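Carbamate kinase (Mycoplasma penetrans, PDB 4AXS) probably catalyses the reversible transfer of a phosphoryl group between carbamoyl phosphate and ADP, the ATP-yielding last step of the arginine deiminase pathway. Local coordinates at residues I247-T252 and S309-D314; T135-N140 and A183-V188; D127-L132 and N202-I207. All coordinates share one frame; numbering follows the deposited sequence.

Interaction 1 (I247-T252 and S309-D314). With SO4 (sulfate ion), chain C.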
ATOM      1  N   ILE A 247      15.911 -19.447   5.435  1.00 58.03           N
ATOM      2  CA  ILE A 247      16.914 -18.446   5.118  1.00 55.03           C
ATOM      3  C   ILE A 247      16.361 -17.011   5.196  1.00 54.24           C
ATOM      4  O   ILE A 247      15.198 -16.750   4.879  1.00 45.75           O
ATOM      5  CB  ILE A 247      17.525 -18.693   3.710  1.00 52.06           C
ATOM      6  CG1 ILE A 247      18.074 -20.119   3.591  1.00 54.62           C
ATOM      7  CG2 ILE A 247      18.606 -17.681   3.406  1.00 52.43           C
ATOM      8  CD1 ILE A 247      17.098 -21.129   3.012  1.00 51.12           C
ATOM      9  N   PHE A 248      17.230 -16.107   5.639  1.00 52.55           N
ATOM     10  CA  PHE A 248      16.999 -14.679   5.644  1.00 45.03           C
ATOM     11  C   PHE A 248      18.140 -14.037   4.860  1.00 48.25           C
ATOM     12  O   PHE A 248      19.261 -13.979   5.346  1.00 51.28           O
ATOM     13  CB  PHE A 248      16.979 -14.166   7.088  1.00 41.57           C
ATOM     14  CG  PHE A 248      16.826 -12.668   7.209  1.00 46.23           C
ATOM     15  CD1 PHE A 248      16.156 -11.933   6.232  1.00 46.71           C
ATOM     16  CD2 PHE A 248      17.331 -11.991   8.314  1.00 46.04           C
ATOM     17  CE1 PHE A 248      16.009 -10.545   6.348  1.00 43.53           C
ATOM     18  CE2 PHE A 248      17.189 -10.604   8.439  1.00 43.65           C
ATOM     19  CZ  PHE A 248      16.526  -9.881   7.454  1.00 39.69           C
ATOM     20  N   VAL A 249      17.869 -13.576   3.640  1.00 47.15           N
ATOM     21  CA  VAL A 249      18.907 -12.938   2.832  1.00 43.50           C
ATOM     22  C   VAL A 249      18.817 -11.424   2.867  1.00 43.58           C
ATOM     23  O   VAL A 249      17.777 -10.847   2.554  1.00 46.70           O
ATOM     24  CB  VAL A 249      18.830 -13.339   1.354  1.00 46.93           C
ATOM     25  CG1 VAL A 249      19.870 -12.556   0.546  1.00 41.34           C
ATOM     26  CG2 VAL A 249      18.998 -14.838   1.186  1.00 47.09           C
ATOM     27  N   VAL A 250      19.925 -10.792   3.222  1.00 39.42           N
ATOM     28  CA  VAL A 250      20.021  -9.345   3.289  1.00 43.14           C
ATOM     29  C   VAL A 250      20.853  -8.832   2.117  1.00 47.79           C
ATOM     30  O   VAL A 250      22.072  -9.059   2.068  1.00 43.76           O
ATOM     31  CB  VAL A 250      20.685  -8.916   4.612  1.00 46.87           C
ATOM     32  CG1 VAL A 250      20.978  -7.420   4.619  1.00 44.74           C
ATOM     33  CG2 VAL A 250      19.816  -9.336   5.809  1.00 37.20           C
ATOM     34  N   LEU A 251      20.196  -8.158   1.170  1.00 45.64           N
ATOM     35  CA  LEU A 251      20.870  -7.706  -0.043  1.00 42.43           C
ATOM     36  C   LEU A 251      21.556  -6.394   0.206  1.00 45.96           C
ATOM     37  O   LEU A 251      20.978  -5.471   0.777  1.00 52.76           O
ATOM     38  CB  LEU A 251      19.902  -7.568  -1.203  1.00 46.15           C
ATOM     39  CG  LEU A 251      19.281  -8.876  -1.664  1.00 51.59           C
ATOM     40  CD1 LEU A 251      18.364  -8.624  -2.854  1.00 53.17           C
ATOM     41  CD2 LEU A 251      20.374  -9.882  -2.008  1.00 53.91           C
ATOM     42  N   THR A 252      22.798  -6.314  -0.235  1.00 46.42           N
ATOM     43  CA  THR A 252      23.666  -5.230   0.161  1.00 49.11           C
ATOM     44  C   THR A 252      24.820  -5.221  -0.818  1.00 48.52           C
ATOM     45  O   THR A 252      25.074  -6.222  -1.479  1.00 49.65           O
ATOM     46  CB  THR A 252      24.185  -5.448   1.601  1.00 50.00           C
ATOM     47  OG1 THR A 252      24.707  -4.218   2.121  1.00 52.12           O
ATOM     48  CG2 THR A 252      25.260  -6.537   1.632  1.00 45.45           C
ATOM     49  N   SER A 309      19.801 -20.185   8.447  1.00 55.98           N
ATOM     50  CA  SER A 309      20.960 -19.332   8.222  1.00 56.04           C
ATOM     51  C   SER A 309      20.547 -17.928   7.791  1.00 54.80           C
ATOM     52  O   SER A 309      19.361 -17.648   7.597  1.00 55.56           O
ATOM     53  CB  SER A 309      21.905 -19.958   7.188  1.00 53.36           C
ATOM     54  OG  SER A 309      21.188 -20.483   6.080  1.00 57.64           O
ATOM     55  N   ALA A 310      21.526 -17.041   7.659  1.00 53.27           N
ATOM     56  CA  ALA A 310      21.271 -15.691   7.170  1.00 50.76           C
ATOM     57  C   ALA A 310      22.381 -15.329   6.212  1.00 51.52           C
ATOM     58  O   ALA A 310      23.566 -15.523   6.510  1.00 55.12           O
ATOM     59  CB  ALA A 310      21.194 -14.687   8.322  1.00 46.82           C
ATOM     60  N   ILE A 311      22.013 -14.820   5.049  1.00 47.65           N
ATOM     61  CA  ILE A 311      23.025 -14.547   4.053  1.00 49.79           C
ATOM     62  C   ILE A 311      23.100 -13.070   3.765  1.00 46.65           C
ATOM     63  O   ILE A 311      22.098 -12.454   3.450  1.00 46.33           O
ATOM     64  CB  ILE A 311      22.757 -15.312   2.753  1.00 51.04           C
ATOM     65  CG1 ILE A 311      22.757 -16.819   3.022  1.00 46.80           C
ATOM     66  CG2 ILE A 311      23.811 -14.957   1.706  1.00 49.46           C
ATOM     67  CD1 ILE A 311      22.265 -17.655   1.861  1.00 48.53           C
ATOM     68  N   ILE A 312      24.298 -12.509   3.894  1.00 45.05           N
ATOM     69  CA  ILE A 312      24.539 -11.121   3.539  1.00 44.89           C
ATOM     70  C   ILE A 312      25.372 -11.039   2.270  1.00 45.59           C
ATOM     71  O   ILE A 312      26.592 -11.001   2.330  1.00 52.33           O
ATOM     72  CB  ILE A 312      25.264 -10.361   4.662  1.00 42.98           C
ATOM     73  CG1 ILE A 312      24.417 -10.336   5.933  1.00 45.17           C
ATOM     74  CG2 ILE A 312      25.574  -8.946   4.236  1.00 42.02           C
ATOM     75  CD1 ILE A 312      24.909  -9.323   6.951  1.00 39.85           C
ATOM     76  N   ALA A 313      24.708 -11.008   1.120  1.00 52.44           N
ATOM     77  CA  ALA A 313      25.404 -10.957  -0.162  1.00 44.67           C
ATOM     78  C   ALA A 313      24.867  -9.853  -1.075  1.00 47.91           C
ATOM     79  O   ALA A 313      23.859  -9.209  -0.767  1.00 48.69           O
ATOM     80  CB  ALA A 313      25.330 -12.310  -0.854  1.00 43.48           C
ATOM     81  N   ASP A 314      25.547  -9.650  -2.204  1.00 49.13           N
ATOM     82  CA  ASP A 314      25.177  -8.622  -3.175  1.00 51.02           C
ATOM     83  C   ASP A 314      24.127  -9.137  -4.151  1.00 54.97           C
ATOM     84  O   ASP A 314      23.896 -10.340  -4.255  1.00 55.93           O
ATOM     85  CB  ASP A 314      26.422  -8.028  -3.842  1.00 53.13           C
ATOM     86  CG  ASP A 314      26.083  -7.007  -4.936  1.00 60.21           C
ATOM     87  OD1 ASP A 314      25.039  -6.321  -4.836  1.00 58.66           O
ATOM     88  OD2 ASP A 314      26.870  -6.879  -5.901  1.00 64.54           O
TER
HETATM   89  S   SO4 C1312      22.662  -1.118   1.381  1.00 68.64           S
HETATM   90  O1  SO4 C1312      23.578  -2.254   1.346  1.00 63.77           O
HETATM   91  O2  SO4 C1312      22.886  -0.334   0.163  1.00 60.86           O
HETATM   92  O3  SO4 C1312      21.289  -1.618   1.447  1.00 59.21           O
HETATM   93  O4  SO4 C1312      22.920  -0.297   2.569  1.00 61.57           O
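The Phe248 ring carries Val250 CG2 3.7 Å above one face, offset toward the rim, while Phe248 CB meets Ala310 CB across the contact at 4.4 Å. With CG anti to the backbone N (chi1 177°), the ring leads away from segment 309-314. The strands run parallel, and Phe248 and Val250 each use N-H and C=O toward 309-313. Phe248 N donates to Ser309 O at a longer 3.3 Å. Phe248 O accepts from Ile311 N at 2.9 Å, and Val250 N gives Ile311 O a straighter bond of 2.7 Å, nearly in line with that C=O. Ala313 N returns only a weak bond to Val250 O. On the other face Ile247 CG2 lies beside Ile311 CD1 at 4.0 Å, and Val249 CG2 rests on Ile311 CB at 4.1 Å. Beyond the strand, Thr252 sets CG2 on Ile312 CG2 at 3.6 Å, while its OG1 faces a sulfate, probably from the crystallisation liquor, that Asn34 also binds. Strand 247-251 is bonded to 27-31, and 309-313 lies between 247-251 and the antiparallel strand 328-330. Helices 232-242 and 292-302 cover the Phe248, Ala310 and Ile312 face, and helix 318-321 meets Leu251, Ile311 and Ala313 on the other.

Interaction 2 (T135-N140 and A183-V188)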
ATOM      1  N   THR A 135       4.157  -1.498  11.781  1.00 41.82           N
ATOM      2  CA  THR A 135       4.999  -2.248  12.682  1.00 40.45           C
ATOM      3  C   THR A 135       4.776  -1.797  14.107  1.00 40.63           C
ATOM      4  O   THR A 135       4.910  -0.620  14.431  1.00 40.29           O
ATOM      5  CB  THR A 135       6.499  -2.128  12.325  1.00 43.37           C
ATOM      6  OG1 THR A 135       6.749  -2.767  11.069  1.00 36.61           O
ATOM      7  CG2 THR A 135       7.378  -2.785  13.419  1.00 39.60           C
ATOM      8  N   ILE A 136       4.426  -2.764  14.947  1.00 43.31           N
ATOM      9  CA  ILE A 136       4.240  -2.541  16.365  1.00 43.82           C
ATOM     10  C   ILE A 136       5.579  -2.368  17.065  1.00 46.99           C
ATOM     11  O   ILE A 136       6.495  -3.186  16.935  1.00 47.97           O
ATOM     12  CB  ILE A 136       3.488  -3.710  17.013  1.00 49.55           C
ATOM     13  CG1 ILE A 136       2.298  -4.133  16.142  1.00 47.04           C
ATOM     14  CG2 ILE A 136       3.029  -3.333  18.406  1.00 47.00           C
ATOM     15  CD1 ILE A 136       1.161  -3.134  16.142  1.00 51.63           C
ATOM     16  N   VAL A 137       5.697  -1.268  17.790  1.00 50.56           N
ATOM     17  CA  VAL A 137       6.831  -1.073  18.671  1.00 50.27           C
ATOM     18  C   VAL A 137       6.270  -0.707  20.033  1.00 55.36           C
ATOM     19  O   VAL A 137       5.132  -0.224  20.142  1.00 55.66           O
ATOM     20  CB  VAL A 137       7.770   0.028  18.168  1.00 47.17           C
ATOM     21  CG1 VAL A 137       8.322  -0.348  16.804  1.00 48.17           C
ATOM     22  CG2 VAL A 137       7.039   1.356  18.100  1.00 49.82           C
ATOM     23  N   ASP A 138       7.055  -0.978  21.066  1.00 49.68           N
ATOM     24  CA  ASP A 138       6.731  -0.586  22.423  1.00 53.19           C
ATOM     25  C   ASP A 138       7.032   0.907  22.568  1.00 58.12           C
ATOM     26  O   ASP A 138       8.030   1.401  22.028  1.00 57.37           O
ATOM     27  CB  ASP A 138       7.545  -1.445  23.401  1.00 60.55           C
ATOM     28  CG  ASP A 138       7.861  -0.732  24.697  1.00 62.85           C
ATOM     29  OD1 ASP A 138       7.036  -0.800  25.636  1.00 60.89           O
ATOM     30  OD2 ASP A 138       8.950  -0.120  24.778  1.00 63.35           O
ATOM     31  N   ALA A 139       6.157   1.624  23.269  1.00 58.06           N
ATOM     32  CA  ALA A 139       6.263   3.083  23.384  1.00 55.44           C
ATOM     33  C   ALA A 139       7.328   3.514  24.378  1.00 59.23           C
ATOM     34  O   ALA A 139       7.754   4.672  24.384  1.00 59.14           O
ATOM     35  CB  ALA A 139       4.921   3.682  23.762  1.00 56.71           C
ATOM     36  N   ASN A 140       7.749   2.580  25.224  1.00 57.95           N
ATOM     37  CA  ASN A 140       8.832   2.834  26.161  1.00 59.61           C
ATOM     38  C   ASN A 140      10.211   2.531  25.575  1.00 63.75           C
ATOM     39  O   ASN A 140      11.230   2.632  26.268  1.00 59.25           O
ATOM     40  CB  ASN A 140       8.618   2.029  27.435  1.00 66.23           C
ATOM     41  CG  ASN A 140       7.803   2.778  28.455  1.00 76.07           C
ATOM     42  OD1 ASN A 140       8.065   3.953  28.732  1.00 73.44           O
ATOM     43  ND2 ASN A 140       6.801   2.108  29.025  1.00 80.54           N
ATOM     44  N   ALA A 183      13.705   8.591  15.998  1.00 69.39           N
ATOM     45  CA  ALA A 183      14.113   7.308  16.572  1.00 70.15           C
ATOM     46  C   ALA A 183      14.125   6.098  15.627  1.00 67.28           C
ATOM     47  O   ALA A 183      13.731   6.202  14.461  1.00 63.90           O
ATOM     48  CB  ALA A 183      13.245   7.012  17.797  1.00 63.28           C
ATOM     49  N   SER A 184      14.580   4.958  16.153  1.00 63.90           N
ATOM     50  CA  SER A 184      14.606   3.688  15.425  1.00 58.63           C
ATOM     51  C   SER A 184      14.203   2.538  16.338  1.00 61.57           C
ATOM     52  O   SER A 184      15.042   1.723  16.735  1.00 57.28           O
ATOM     53  CB  SER A 184      15.999   3.406  14.865  1.00 61.56           C
ATOM     54  OG  SER A 184      16.403   4.420  13.971  1.00 68.85           O
ATOM     55  N   PRO A 185      12.909   2.465  16.665  1.00 55.23           N
ATOM     56  CA  PRO A 185      12.341   1.483  17.593  1.00 56.69           C
ATOM     57  C   PRO A 185      12.591   0.033  17.183  1.00 56.49           C
ATOM     58  O   PRO A 185      12.830  -0.264  16.009  1.00 56.20           O
ATOM     59  CB  PRO A 185      10.831   1.766  17.523  1.00 53.64           C
ATOM     60  CG  PRO A 185      10.721   3.155  17.043  1.00 55.17           C
ATOM     61  CD  PRO A 185      11.884   3.367  16.122  1.00 57.01           C
ATOM     62  N   ILE A 186      12.509  -0.861  18.164  1.00 53.05           N
ATOM     63  CA  ILE A 186      12.569  -2.294  17.931  1.00 47.99           C
ATOM     64  C   ILE A 186      11.177  -2.872  17.626  1.00 49.66           C
ATOM     65  O   ILE A 186      10.225  -2.666  18.386  1.00 48.12           O
ATOM     66  CB  ILE A 186      13.161  -3.003  19.154  1.00 46.84           C
ATOM     67  CG1 ILE A 186      14.620  -2.591  19.335  1.00 52.16           C
ATOM     68  CG2 ILE A 186      13.028  -4.513  19.023  1.00 48.46           C
ATOM     69  CD1 ILE A 186      15.520  -3.010  18.195  1.00 48.85           C
ATOM     70  N   PRO A 187      11.072  -3.611  16.517  1.00 40.77           N
ATOM     71  CA  PRO A 187       9.843  -4.190  15.980  1.00 44.84           C
ATOM     72  C   PRO A 187       9.358  -5.439  16.718  1.00 52.74           C
ATOM     73  O   PRO A 187       9.986  -6.486  16.594  1.00 53.86           O
ATOM     74  CB  PRO A 187      10.241  -4.578  14.552  1.00 40.66           C
ATOM     75  CG  PRO A 187      11.527  -3.880  14.293  1.00 42.51           C
ATOM     76  CD  PRO A 187      12.202  -3.813  15.603  1.00 43.80           C
ATOM     77  N   VAL A 188       8.229  -5.341  17.424  1.00 52.57           N
ATOM     78  CA  VAL A 188       7.677  -6.473  18.169  1.00 50.47           C
ATOM     79  C   VAL A 188       6.627  -7.293  17.399  1.00 50.21           C
ATOM     80  O   VAL A 188       6.554  -8.514  17.554  1.00 54.06           O
ATOM     81  CB  VAL A 188       7.148  -6.031  19.535  1.00 49.35           C
ATOM     82  CG1 VAL A 188       8.190  -5.151  20.208  1.00 50.93           C
ATOM     83  CG2 VAL A 188       5.863  -5.273  19.379  1.00 49.53           C
TER
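At one edge of a four-stranded mixed sheet of this amino acid kinase family protein, strand 187-190 begins its antiparallel pairing with strand 134-137, and Val188 is bonded to Ile136 where the two segments meet. The touching parts, 135-138 and 185-188, run nearly at right angles (about 100°), and a single backbone hydrogen bond joins the two segments. Val188 N donates to Ile136 O at 2.8 Å, close to the line of the carbonyl, and the pairing continues beyond the segment through Asp189, which is also bonded to Ile136. Pro185 and Pro187 have no N-H to offer the neighbouring strand, and they contribute ring carbons instead. Pro187 CB lies 3.6 Å from Thr135 CG2, the two side chains lying alongside each other and pointing the same way. Thr135 holds CG2 anti to its own nitrogen, which turns OG1 aside to a hydrogen bond with Gly212 O, so the methyl faces the proline and the hydroxyl is satisfied by Gly212 of a loop. Farther along, Val137 leans on Pro185, whose CB is 3.4 Å from Val137 CG1; the same methyl is also 3.4 Å from Ile186 O. Phe144, of helix 142-145, packs on both Val137 and Pro185 and closes this apolar group. Ile136 and Val188 cross at about a right angle, with their CG2 atoms 3.6 Å apart. Because Val188 places CG1 anti to its carbonyl carbon (chi1 -47°), CG2 falls between the backbone N and that carbon, and the methyl stands beside the bond made by its own N-H, with Val188 CG2 3.3 Å from Ile136 O.

Interaction 3 (D127-L132 and N202-I207)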
ATOM      1  N   ASP A 127      -0.174 -15.655  -6.930  1.00 54.01           N
ATOM      2  CA  ASP A 127      -0.578 -14.281  -6.653  1.00 55.39           C
ATOM      3  C   ASP A 127       0.487 -13.514  -5.869  1.00 56.32           C
ATOM      4  O   ASP A 127       0.817 -13.883  -4.729  1.00 52.14           O
ATOM      5  CB  ASP A 127      -1.924 -14.236  -5.930  1.00 51.71           C
ATOM      6  CG  ASP A 127      -3.101 -14.399  -6.878  1.00 55.61           C
ATOM      7  OD1 ASP A 127      -2.994 -13.965  -8.051  1.00 53.32           O
ATOM      8  OD2 ASP A 127      -4.136 -14.952  -6.449  1.00 57.61           O
ATOM      9  N   VAL A 128       1.027 -12.459  -6.486  1.00 45.60           N
ATOM     10  CA  VAL A 128       1.910 -11.540  -5.773  1.00 47.44           C
ATOM     11  C   VAL A 128       1.084 -10.480  -5.048  1.00 48.06           C
ATOM     12  O   VAL A 128       0.242  -9.826  -5.656  1.00 51.07           O
ATOM     13  CB  VAL A 128       2.941 -10.846  -6.691  1.00 49.79           C
ATOM     14  CG1 VAL A 128       4.030 -10.205  -5.853  1.00 45.15           C
ATOM     15  CG2 VAL A 128       3.574 -11.830  -7.659  1.00 48.61           C
ATOM     16  N   LEU A 129       1.337 -10.326  -3.747  1.00 47.67           N
ATOM     17  CA  LEU A 129       0.606  -9.398  -2.879  1.00 42.88           C
ATOM     18  C   LEU A 129       1.519  -8.327  -2.256  1.00 39.79           C
ATOM     19  O   LEU A 129       2.686  -8.584  -2.008  1.00 40.20           O
ATOM     20  CB  LEU A 129      -0.073 -10.182  -1.754  1.00 47.43           C
ATOM     21  CG  LEU A 129      -1.472 -10.772  -1.960  1.00 49.94           C
ATOM     22  CD1 LEU A 129      -1.784 -10.966  -3.432  1.00 51.74           C
ATOM     23  CD2 LEU A 129      -1.622 -12.085  -1.183  1.00 43.69           C
ATOM     24  N   TYR A 130       0.982  -7.128  -2.014  1.00 40.04           N
ATOM     25  CA  TYR A 130       1.691  -6.089  -1.263  1.00 33.62           C
ATOM     26  C   TYR A 130       0.823  -5.600  -0.128  1.00 31.30           C
ATOM     27  O   TYR A 130      -0.145  -4.880  -0.357  1.00 36.38           O
ATOM     28  CB  TYR A 130       2.112  -4.880  -2.122  1.00 29.79           C
ATOM     29  CG  TYR A 130       3.079  -3.968  -1.380  1.00 31.20           C
ATOM     30  CD1 TYR A 130       2.626  -3.066  -0.410  1.00 28.28           C
ATOM     31  CD2 TYR A 130       4.449  -4.045  -1.613  1.00 31.49           C
ATOM     32  CE1 TYR A 130       3.506  -2.263   0.290  1.00 27.92           C
ATOM     33  CE2 TYR A 130       5.350  -3.243  -0.924  1.00 29.94           C
ATOM     34  CZ  TYR A 130       4.884  -2.362   0.029  1.00 33.93           C
ATOM     35  OH  TYR A 130       5.796  -1.577   0.701  1.00 27.10           O
ATOM     36  N   PHE A 131       1.169  -5.989   1.095  1.00 31.34           N
ATOM     37  CA  PHE A 131       0.460  -5.517   2.272  1.00 33.06           C
ATOM     38  C   PHE A 131       1.063  -4.218   2.792  1.00 34.89           C
ATOM     39  O   PHE A 131       2.235  -4.160   3.158  1.00 36.85           O
ATOM     40  CB  PHE A 131       0.492  -6.556   3.392  1.00 30.19           C
ATOM     41  CG  PHE A 131      -0.006  -7.900   2.986  1.00 41.31           C
ATOM     42  CD1 PHE A 131       0.861  -8.846   2.463  1.00 43.06           C
ATOM     43  CD2 PHE A 131      -1.344  -8.232   3.128  1.00 48.88           C
ATOM     44  CE1 PHE A 131       0.404 -10.095   2.080  1.00 41.81           C
ATOM     45  CE2 PHE A 131      -1.806  -9.486   2.749  1.00 50.68           C
ATOM     46  CZ  PHE A 131      -0.925 -10.415   2.226  1.00 46.28           C
ATOM     47  N   LEU A 132       0.255  -3.175   2.839  1.00 33.45           N
ATOM     48  CA  LEU A 132       0.636  -1.991   3.578  1.00 34.66           C
ATOM     49  C   LEU A 132       0.990  -2.458   5.001  1.00 37.17           C
ATOM     50  O   LEU A 132       0.227  -3.219   5.603  1.00 35.98           O
ATOM     51  CB  LEU A 132      -0.538  -1.008   3.569  1.00 30.20           C
ATOM     52  CG  LEU A 132      -0.356   0.436   4.039  1.00 36.65           C
ATOM     53  CD1 LEU A 132      -1.025   0.626   5.387  1.00 40.51           C
ATOM     54  CD2 LEU A 132       1.115   0.873   4.093  1.00 35.64           C
ATOM     55  N   ASN A 202      -0.343 -20.442   1.840  1.00 63.04           N
ATOM     56  CA  ASN A 202      -0.714 -20.608   0.447  1.00 60.03           C
ATOM     57  C   ASN A 202       0.561 -20.317  -0.334  1.00 58.16           C
ATOM     58  O   ASN A 202       1.578 -19.950   0.248  1.00 58.94           O
ATOM     59  CB  ASN A 202      -1.801 -19.622   0.042  1.00 60.14           C
ATOM     60  CG  ASN A 202      -2.993 -19.626   0.985  1.00 67.07           C
ATOM     61  OD1 ASN A 202      -4.069 -19.117   0.642  1.00 70.57           O
ATOM     62  ND2 ASN A 202      -2.813 -20.183   2.173  1.00 61.76           N
ATOM     63  N   GLY A 203       0.528 -20.461  -1.648  1.00 57.23           N
ATOM     64  CA  GLY A 203       1.716 -20.159  -2.424  1.00 57.07           C
ATOM     65  C   GLY A 203       1.785 -18.700  -2.832  1.00 60.71           C
ATOM     66  O   GLY A 203       2.312 -18.366  -3.893  1.00 63.76           O
ATOM     67  N   CYS A 204       1.254 -17.813  -2.001  1.00 53.18           N
ATOM     68  CA  CYS A 204       1.236 -16.410  -2.379  1.00 54.96           C
ATOM     69  C   CYS A 204       2.576 -15.768  -2.086  1.00 55.47           C
ATOM     70  O   CYS A 204       3.091 -15.879  -0.974  1.00 58.57           O
ATOM     71  CB  CYS A 204       0.096 -15.677  -1.682  1.00 56.04           C
ATOM     72  SG  CYS A 204      -1.545 -16.255  -2.223  1.00 55.65           S
ATOM     73  N   VAL A 205       3.157 -15.133  -3.100  1.00 50.57           N
ATOM     74  CA  VAL A 205       4.389 -14.373  -2.913  1.00 48.97           C
ATOM     75  C   VAL A 205       4.068 -12.981  -2.353  1.00 48.31           C
ATOM     76  O   VAL A 205       3.595 -12.099  -3.073  1.00 47.54           O
ATOM     77  CB  VAL A 205       5.213 -14.288  -4.214  1.00 46.57           C
ATOM     78  CG1 VAL A 205       4.316 -13.995  -5.380  1.00 52.83           C
ATOM     79  CG2 VAL A 205       6.311 -13.239  -4.095  1.00 47.59           C
ATOM     80  N   CYS A 206       4.344 -12.811  -1.061  1.00 46.09           N
ATOM     81  CA  CYS A 206       3.886 -11.678  -0.268  1.00 43.42           C
ATOM     82  C   CYS A 206       4.953 -10.623  -0.022  1.00 40.62           C
ATOM     83  O   CYS A 206       6.009 -10.921   0.520  1.00 37.41           O
ATOM     84  CB  CYS A 206       3.435 -12.170   1.104  1.00 48.93           C
ATOM     85  SG  CYS A 206       2.265 -13.513   1.089  1.00 52.80           S
ATOM     86  N   ILE A 207       4.645  -9.375  -0.367  1.00 42.48           N
ATOM     87  CA  ILE A 207       5.559  -8.268  -0.119  1.00 40.28           C
ATOM     88  C   ILE A 207       5.115  -7.509   1.121  1.00 37.50           C
ATOM     89  O   ILE A 207       4.000  -6.991   1.174  1.00 34.99           O
ATOM     90  CB  ILE A 207       5.640  -7.318  -1.322  1.00 37.46           C
ATOM     91  CG1 ILE A 207       5.826  -8.117  -2.614  1.00 36.08           C
ATOM     92  CG2 ILE A 207       6.760  -6.312  -1.127  1.00 32.49           C
ATOM     93  CD1 ILE A 207       5.733  -7.282  -3.869  1.00 35.81           C
TER
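Ile207, with far more of its surface buried here than any other residue of the contact, packs over Leu129 O and against the Tyr130 ring, while Val205 packs on Val128. Its CG2 meets the CD2 and CE2 side of the ring, with Ile207 CG2 3.3 Å from Tyr130 CD2, and the two side chains cross at about a right angle. With CG1 anti to its carbonyl carbon (chi1 -47°), the Ile207 chain extends back along the sheet, bringing CD1 to 3.9 Å from Val128 CG1. Val205 CG1 fits closely against Val128 CG2 on this same face, which helix 96-121 covers through Ile115.

Leu129 sits on the other face, its CD2 4.0 Å from Cys204 CB, yet its backbone N-H and C=O both bond to 205-207. Leu129 N donates to Val205 O at 2.9 Å, and Leu129 O accepts from Ile207 N at 2.7 Å. One bond further on, Phe131 N reaches Ile207 O at 3.0 Å. Cys206 CB lies in plane at the Phe131 ring edge, 3.8 Å from CE1.

Phe131 also meets Phe131 of the second subunit. Most side-chain contacts between the strands are apolar, and polar ends turn to other partners, Tyr130 OH to His68 and Asp127 OD2 weakly to Ala195 of the second subunit, consistent with a register set by the backbone bonds and mostly apolar packing on both faces.

All three contacts are largely buried. Interactions 1 and 3 are parallel pairs in one run of strands, linked through 27-31 and 64-68, where Val66 is backbone-bonded to Cys206; interaction 2 is in a separate mixed sheet. Interaction 1 lies nearest the chain centre, with helices over both faces, whereas interaction 3 borders the second subunit, which reaches several of its residues. Interaction 2 is the looser one: a single backbone bond between the two segments and proline packing stand in for a ladder, and exposed residues such as Val188 border it. Strands 128-130 and 134-137 follow each other in the chain. Interaction 2 is nested within the loop closed by interaction 3, although their centres are 24 Å apart. Interaction 1 comes later and touches neither.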